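Periplasmic oligopeptide-binding protein (Burkholderia pseudomallei, PDB 3ZS6) probably binds oligopeptides in the periplasm and delivers them to an ABC transporter for uptake into the cell. Local coordinates at residues Asn29-Asp34 with Ile192-Ser197; Leu7-Pro12 with Gln500-Ile505; Asp412-Phe417 with Gly450-Leu455. All coordinates share one frame; numbering follows the deposited sequence.

Interaction 1. Residues Asn29-Asp34 with Ile192-Ser197; sequences NTIGLD and IVMAKS
M194 on strand 191-196 reaches across to I31 and D34 on helix 26-35, and its side chain makes two of the three close approaches in this contact. From CB, the chain sets out with CG between the backbone N and the carbonyl carbon (chi1 61°), then runs on extended and brings SD to the helix. The first atom to meet the helix is SD, which lies 3.5 Å from CB of D34, the two side chains crossing at about a right angle. D34 OD2 is farther off, 4.0 Å from M194 SD. At the sulfur the chain bends (chi3 65°), and the methyl turns toward I31: M194 CE ends 3.9 Å from I31 CG2. The same methyl lies 4.0 Å from CG2 of I192 on its own strand, so it sits where both isoleucines can pack on it.

The isoleucines also meet directly, reaching toward each other tip to tip with their CD1 atoms 4.2 Å apart. All four residues are buried, and the contact is van der Waals packing, apolar between I31, I192 and M194, with D34 adding its CB. The carboxylate of D34 finds its hydrogen bonds elsewhere, OD2 with the hydroxyls of Y213 and S499.

The helix lies on one face of a mixed four-stranded sheet, running roughly along strand 192-196: the local axes are 10.8 Å apart, with 30° between their N-to-C directions. Strand 191-196 is an inner strand, flanked by 181-187 and 210-215; M194 also touches Y181 and V211, one on each of these neighbours.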
# COMPACT_ATOMS: atom_id res chain seq x y z
N ASN A 29 -6.60 2.40 3.89
CA ASN A 29 -7.32 1.19 3.48
C ASN A 29 -7.86 0.38 4.66
O ASN A 29 -8.98 -0.10 4.62
CB ASN A 29 -6.45 0.31 2.58
CG ASN A 29 -6.42 0.80 1.16
OD1 ASN A 29 -7.21 0.35 0.31
ND2 ASN A 29 -5.49 1.71 0.87
N THR A 30 -7.05 0.23 5.71
CA THR A 30 -7.48 -0.54 6.89
C THR A 30 -8.69 0.12 7.56
O THR A 30 -9.71 -0.53 7.80
CB THR A 30 -6.36 -0.69 7.93
OG1 THR A 30 -5.22 -1.34 7.33
CG2 THR A 30 -6.85 -1.50 9.12
N ILE A 31 -8.57 1.41 7.85
CA ILE A 31 -9.71 2.15 8.40
C ILE A 31 -10.90 2.23 7.43
O ILE A 31 -12.02 1.93 7.81
CB ILE A 31 -9.29 3.56 8.84
CG1 ILE A 31 -8.28 3.47 9.98
CG2 ILE A 31 -10.52 4.37 9.29
CD1 ILE A 31 -7.72 4.81 10.42
N GLY A 32 -10.65 2.61 6.18
CA GLY A 32 -11.72 2.78 5.21
C GLY A 32 -12.52 1.52 4.89
O GLY A 32 -13.72 1.59 4.58
N LEU A 33 -11.87 0.36 4.98
CA LEU A 33 -12.54 -0.90 4.65
C LEU A 33 -13.39 -1.44 5.81
O LEU A 33 -14.22 -2.32 5.62
CB LEU A 33 -11.55 -1.95 4.15
CG LEU A 33 -10.95 -1.69 2.77
CD1 LEU A 33 -9.81 -2.66 2.48
CD2 LEU A 33 -12.01 -1.76 1.65
N ASP A 34 -13.19 -0.90 7.00
CA ASP A 34 -14.14 -1.11 8.09
C ASP A 34 -15.40 -0.26 7.85
O ASP A 34 -16.50 -0.65 8.25
CB ASP A 34 -13.52 -0.73 9.45
CG ASP A 34 -12.58 -1.79 10.01
OD1 ASP A 34 -12.46 -2.91 9.43
OD2 ASP A 34 -11.96 -1.51 11.05
N ILE A 192 -9.84 7.83 16.14
CA ILE A 192 -11.03 7.59 15.34
C ILE A 192 -11.82 6.48 16.01
O ILE A 192 -11.26 5.46 16.40
CB ILE A 192 -10.67 7.19 13.90
CG1 ILE A 192 -10.44 8.44 13.05
CG2 ILE A 192 -11.77 6.31 13.29
CD1 ILE A 192 -9.88 8.15 11.66
N VAL A 193 -13.12 6.70 16.19
CA VAL A 193 -13.99 5.69 16.81
C VAL A 193 -15.14 5.34 15.87
O VAL A 193 -15.73 6.22 15.24
CB VAL A 193 -14.57 6.18 18.17
CG1 VAL A 193 -15.41 5.08 18.83
CG2 VAL A 193 -13.47 6.65 19.11
N MET A 194 -15.45 4.05 15.79
CA MET A 194 -16.56 3.58 14.95
C MET A 194 -17.37 2.49 15.65
O MET A 194 -16.84 1.75 16.48
CB MET A 194 -16.07 3.11 13.58
CG MET A 194 -15.11 1.94 13.60
SD MET A 194 -14.36 1.58 11.97
CE MET A 194 -13.38 3.04 11.64
N ALA A 195 -18.65 2.41 15.31
CA ALA A 195 -19.58 1.51 15.99
C ALA A 195 -20.21 0.54 15.01
O ALA A 195 -20.44 0.89 13.84
CB ALA A 195 -20.67 2.31 16.69
N LYS A 196 -20.49 -0.68 15.46
CA LYS A 196 -21.10 -1.68 14.59
C LYS A 196 -22.37 -1.10 13.97
O LYS A 196 -23.17 -0.45 14.66
CB LYS A 196 -21.43 -2.96 15.37
CG LYS A 196 -22.20 -4.01 14.57
CD LYS A 196 -22.52 -5.24 15.41
CE LYS A 196 -23.50 -6.17 14.68
NZ LYS A 196 -23.67 -7.47 15.39
N SER A 197 -22.55 -1.31 12.68
CA SER A 197 -23.73 -0.79 11.98
C SER A 197 -24.85 -1.82 11.95
O SER A 197 -24.64 -2.95 11.51
CB SER A 197 -23.38 -0.39 10.55
OG SER A 197 -24.55 -0.06 9.82

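Interaction 2. Residues Leu7-Pro12 with Gln500-Ile505; sequences LTRQVP and QDMYLI
The methyl end of M502 meets R9 and L7 of strand 6-11, and within these two segments M502 makes the close contacts. The C-terminal segment enters at the end of a 3-10 segment that takes in Q500 and D501. Here the CB of Q500 is directed away from the strand, and the side chain packs on P180 and Y200, while D501 forms a salt bridge with R41.

M502 follows, directed at the strand. It extends through CG and bends at the sulfur (chi3 -77°), which carries CE to the guanidinium of R9. The distance from M502 CE to R9 NH1 is 3.6 Å, and from M502 CE to R9 CZ it is 4.2 Å. The methyl approaches this flat group obliquely, and the two side chains come from opposite directions. R9 also bends, at chi3 (62°), where its guanidinium turns to the M502 methyl. On the aliphatic side, M502 CE is 4.3 Å from L7 CD2.

At Y503 the chain becomes the strand 503-504, which pairs with 485-486. The CB of L504 again points at strand 6-11, but its CD2 stays 4.6 Å from L7 CD1. Its backbone N is hydrogen-bonded to OE1 of Q5.

Chemically, the methionine supplies dispersion contact to a cation whose two terminal nitrogens are hydrogen-bonded, NH1 to S499 OG and NH2 to the carbonyl of R497. R9 also forms a cation-pi pair with Y233. The buried charge is therefore held by oxygens of S499 and R497, just before 500-505, and by an aromatic ring, with M502 as an apolar, polarisable neighbour.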
# COMPACT_ATOMS: atom_id res chain seq x y z
N LEU A 7 -12.56 -3.28 20.32
CA LEU A 7 -11.21 -3.50 19.80
C LEU A 7 -10.51 -2.17 19.59
O LEU A 7 -11.08 -1.25 19.00
CB LEU A 7 -11.28 -4.26 18.48
CG LEU A 7 -9.92 -4.57 17.84
CD1 LEU A 7 -9.19 -5.64 18.65
CD2 LEU A 7 -10.14 -5.02 16.40
N THR A 8 -9.27 -2.07 20.07
CA THR A 8 -8.45 -0.88 19.89
C THR A 8 -7.20 -1.25 19.09
O THR A 8 -6.40 -2.09 19.53
CB THR A 8 -8.04 -0.27 21.24
OG1 THR A 8 -9.21 0.11 21.96
CG2 THR A 8 -7.16 0.97 21.03
N ARG A 9 -7.04 -0.62 17.93
CA ARG A 9 -5.93 -0.93 17.02
C ARG A 9 -5.04 0.30 16.85
O ARG A 9 -5.54 1.42 16.70
CB ARG A 9 -6.47 -1.34 15.63
CG ARG A 9 -7.51 -2.47 15.66
CD ARG A 9 -8.18 -2.65 14.28
NE ARG A 9 -7.21 -3.05 13.25
CZ ARG A 9 -7.49 -3.84 12.22
NH1 ARG A 9 -8.72 -4.33 12.07
NH2 ARG A 9 -6.54 -4.15 11.34
N GLN A 10 -3.73 0.09 16.85
CA GLN A 10 -2.78 1.20 16.67
C GLN A 10 -2.38 1.32 15.20
O GLN A 10 -2.02 0.32 14.57
CB GLN A 10 -1.54 1.02 17.55
CG GLN A 10 -0.44 2.10 17.32
CD GLN A 10 0.86 1.54 16.74
OE1 GLN A 10 1.23 0.39 16.98
NE2 GLN A 10 1.58 2.38 15.99
N VAL A 11 -2.45 2.53 14.66
CA VAL A 11 -1.95 2.79 13.30
C VAL A 11 -0.74 3.74 13.34
O VAL A 11 -0.59 4.53 14.27
CB VAL A 11 -3.06 3.31 12.37
CG1 VAL A 11 -4.08 2.18 12.06
CG2 VAL A 11 -3.76 4.52 12.97
N PRO A 12 0.14 3.66 12.32
CA PRO A 12 1.45 4.33 12.38
C PRO A 12 1.39 5.85 12.18
O PRO A 12 2.39 6.52 12.42
CB PRO A 12 2.23 3.68 11.23
CG PRO A 12 1.15 3.27 10.24
CD PRO A 12 -0.01 2.82 11.11
N GLN A 500 -14.17 -6.74 11.17
CA GLN A 500 -15.37 -7.59 11.21
C GLN A 500 -15.04 -9.08 11.16
O GLN A 500 -15.91 -9.93 11.43
CB GLN A 500 -16.36 -7.23 10.10
CG GLN A 500 -15.89 -7.59 8.69
CD GLN A 500 -17.05 -7.66 7.70
OE1 GLN A 500 -17.13 -6.89 6.74
NE2 GLN A 500 -17.97 -8.59 7.95
N ASP A 501 -13.81 -9.42 10.78
CA ASP A 501 -13.42 -10.81 10.68
C ASP A 501 -12.82 -11.34 11.99
O ASP A 501 -12.54 -12.53 12.11
CB ASP A 501 -12.45 -11.02 9.50
CG ASP A 501 -13.10 -10.72 8.15
OD1 ASP A 501 -14.25 -11.14 7.94
OD2 ASP A 501 -12.49 -10.03 7.30
N MET A 502 -12.64 -10.45 12.96
CA MET A 502 -12.10 -10.86 14.27
C MET A 502 -13.19 -10.85 15.35
O MET A 502 -14.29 -10.36 15.13
CB MET A 502 -10.90 -9.98 14.66
CG MET A 502 -9.65 -10.26 13.82
SD MET A 502 -8.26 -9.15 14.14
CE MET A 502 -8.80 -7.69 13.24
N TYR A 503 -12.87 -11.41 16.52
CA TYR A 503 -13.83 -11.50 17.61
C TYR A 503 -13.08 -11.74 18.90
O TYR A 503 -12.03 -12.38 18.91
CB TYR A 503 -14.82 -12.66 17.36
CG TYR A 503 -14.13 -13.95 16.96
CD1 TYR A 503 -13.68 -14.84 17.92
CD2 TYR A 503 -13.90 -14.25 15.62
CE1 TYR A 503 -13.04 -16.01 17.55
CE2 TYR A 503 -13.26 -15.40 15.25
CZ TYR A 503 -12.83 -16.29 16.22
OH TYR A 503 -12.19 -17.44 15.84
N LEU A 504 -13.62 -11.23 20.00
CA LEU A 504 -12.97 -11.38 21.30
C LEU A 504 -13.46 -12.62 22.02
O LEU A 504 -14.66 -12.90 22.06
CB LEU A 504 -13.20 -10.14 22.17
CG LEU A 504 -12.68 -8.82 21.60
CD1 LEU A 504 -12.58 -7.78 22.70
CD2 LEU A 504 -11.33 -9.01 20.93
N ILE A 505 -12.53 -13.38 22.59
CA ILE A 505 -12.88 -14.58 23.34
C ILE A 505 -12.50 -14.44 24.81
O ILE A 505 -11.81 -13.50 25.19
CB ILE A 505 -12.17 -15.82 22.78
CG1 ILE A 505 -10.66 -15.59 22.74
CG2 ILE A 505 -12.69 -16.15 21.40
CD1 ILE A 505 -9.87 -16.75 22.18

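Interaction 3. Residues Asp412-Phe417 with Gly450-Leu455; sequences DAMTFF and GARAAL
R452 and D412 face each other end-on, coming from opposite directions, and form a two-pronged salt bridge. The arginine is fully extended from CG to NE, so its guanidinium projects well clear of helix 449-464 with NH1 and NH2 foremost. NH1 donates to D412 OD1 at 2.9 Å, and NH2 of R452 donates to D412 OD2 at 2.8 Å in a nearly straight bond (177°). Both oxygens are met on their syn sides and lie close to the guanidinium plane; the two flat groups are nonetheless twisted by 27°.

D412 has a second task. Its first torsion places CG anti to the backbone N (chi1 -179°), which directs the carboxylate toward R452 while OD2 stays within bonding distance of M414 N, 3.1 Å away. That bond caps the start of the weakly bonded helix 414-417. The amide comes from above the carboxylate plane, on the face opposite to R452 NH2. M414 CG touches the guanidinium edge, 3.4 Å from R452 NH2.

One carboxylate thus couples two helices. OD2 is gripped by two donors, while R452 NE is tied to N444 OD1, which should limit rotation of the guanidinium. The paired charge and these donors would be expected to favour the ionised form of the buried aspartate.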
# COMPACT_ATOMS: atom_id res chain seq x y z
N ASP A 412 -0.23 -10.03 -7.35
CA ASP A 412 0.33 -10.15 -8.68
C ASP A 412 1.37 -9.07 -8.89
O ASP A 412 1.26 -7.96 -8.35
CB ASP A 412 -0.75 -10.06 -9.76
CG ASP A 412 -0.17 -10.21 -11.16
OD1 ASP A 412 0.19 -11.35 -11.52
OD2 ASP A 412 -0.06 -9.19 -11.88
N ALA A 413 2.39 -9.38 -9.69
CA ALA A 413 3.51 -8.47 -9.88
C ALA A 413 3.07 -7.08 -10.37
O ALA A 413 3.79 -6.10 -10.17
CB ALA A 413 4.54 -9.08 -10.84
N MET A 414 1.91 -7.01 -11.02
CA MET A 414 1.44 -5.74 -11.58
C MET A 414 1.32 -4.63 -10.52
O MET A 414 1.48 -3.46 -10.84
CB MET A 414 0.09 -5.92 -12.30
CG MET A 414 0.21 -6.50 -13.72
SD MET A 414 1.34 -5.60 -14.82
CE MET A 414 0.45 -4.08 -15.11
N THR A 415 1.02 -4.99 -9.28
CA THR A 415 0.85 -3.96 -8.25
C THR A 415 2.16 -3.19 -8.02
O THR A 415 2.14 -2.00 -7.71
CB THR A 415 0.32 -4.53 -6.92
OG1 THR A 415 0.13 -3.47 -5.98
CG2 THR A 415 1.28 -5.56 -6.33
N PHE A 416 3.29 -3.86 -8.20
CA PHE A 416 4.58 -3.20 -7.99
C PHE A 416 4.98 -2.38 -9.22
O PHE A 416 5.67 -1.35 -9.10
CB PHE A 416 5.65 -4.23 -7.60
CG PHE A 416 5.46 -4.79 -6.21
CD1 PHE A 416 5.82 -4.05 -5.09
CD2 PHE A 416 4.88 -6.03 -6.02
CE1 PHE A 416 5.64 -4.55 -3.81
CE2 PHE A 416 4.68 -6.54 -4.74
CZ PHE A 416 5.06 -5.80 -3.64
N PHE A 417 4.53 -2.81 -10.39
CA PHE A 417 4.75 -2.01 -11.60
C PHE A 417 4.06 -0.63 -11.52
O PHE A 417 4.46 0.29 -12.23
CB PHE A 417 4.34 -2.78 -12.87
CG PHE A 417 5.40 -3.75 -13.37
CD1 PHE A 417 6.58 -3.28 -13.94
CD2 PHE A 417 5.20 -5.13 -13.29
CE1 PHE A 417 7.56 -4.18 -14.40
CE2 PHE A 417 6.16 -6.02 -13.75
CZ PHE A 417 7.35 -5.55 -14.30
N GLY A 450 3.02 -18.72 -17.79
CA GLY A 450 4.46 -18.89 -17.84
C GLY A 450 5.10 -17.84 -18.73
O GLY A 450 6.09 -17.21 -18.35
N ALA A 451 4.53 -17.66 -19.92
CA ALA A 451 5.02 -16.67 -20.87
C ALA A 451 4.89 -15.26 -20.30
O ALA A 451 5.81 -14.44 -20.39
CB ALA A 451 4.26 -16.78 -22.18
N ARG A 452 3.72 -14.97 -19.72
CA ARG A 452 3.50 -13.69 -19.07
C ARG A 452 4.59 -13.44 -18.04
O ARG A 452 5.24 -12.39 -18.05
CB ARG A 452 2.12 -13.67 -18.40
CG ARG A 452 1.81 -12.37 -17.67
CD ARG A 452 0.40 -12.36 -17.11
NE ARG A 452 0.08 -11.10 -16.44
CZ ARG A 452 0.13 -10.90 -15.13
NH1 ARG A 452 0.49 -11.89 -14.32
NH2 ARG A 452 -0.19 -9.71 -14.63
N ALA A 453 4.81 -14.41 -17.16
CA ALA A 453 5.78 -14.27 -16.07
C ALA A 453 7.17 -13.93 -16.58
O ALA A 453 7.84 -13.05 -16.05
CB ALA A 453 5.82 -15.53 -15.22
N ALA A 454 7.58 -14.64 -17.63
CA ALA A 454 8.90 -14.44 -18.21
C ALA A 454 9.08 -12.99 -18.63
O ALA A 454 10.09 -12.37 -18.33
CB ALA A 454 9.08 -15.37 -19.41
N LEU A 455 8.08 -12.46 -19.33
CA LEU A 455 8.13 -11.09 -19.81
C LEU A 455 8.09 -10.07 -18.65
O LEU A 455 8.78 -9.05 -18.70
CB LEU A 455 6.99 -10.82 -20.80
CG LEU A 455 7.13 -11.53 -22.15
CD1 LEU A 455 6.05 -11.07 -23.13
CD2 LEU A 455 8.51 -11.30 -22.74

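Interactions 1 and 2 are neighbours, with centres about 10 Å apart, and they touch where T30 CG2 lies 3.5 Å from R9 NH2. They share the four-stranded sheet: strand 6-11 is at its edge, strand 191-196 within it, and helix 26-35 packs on it. Interaction 3 lies on the opposite side of the chain's centre, about 33 and 34 Å from the other two, centre to centre. Along the chain, interaction 2 joins the first and last segments, enclosing interaction 1 and then interaction 3. Both termini therefore return to one lobe while 412-417 and 450-455 belong to another region, consistent with the multi-lobed fold of peptide-binding proteins.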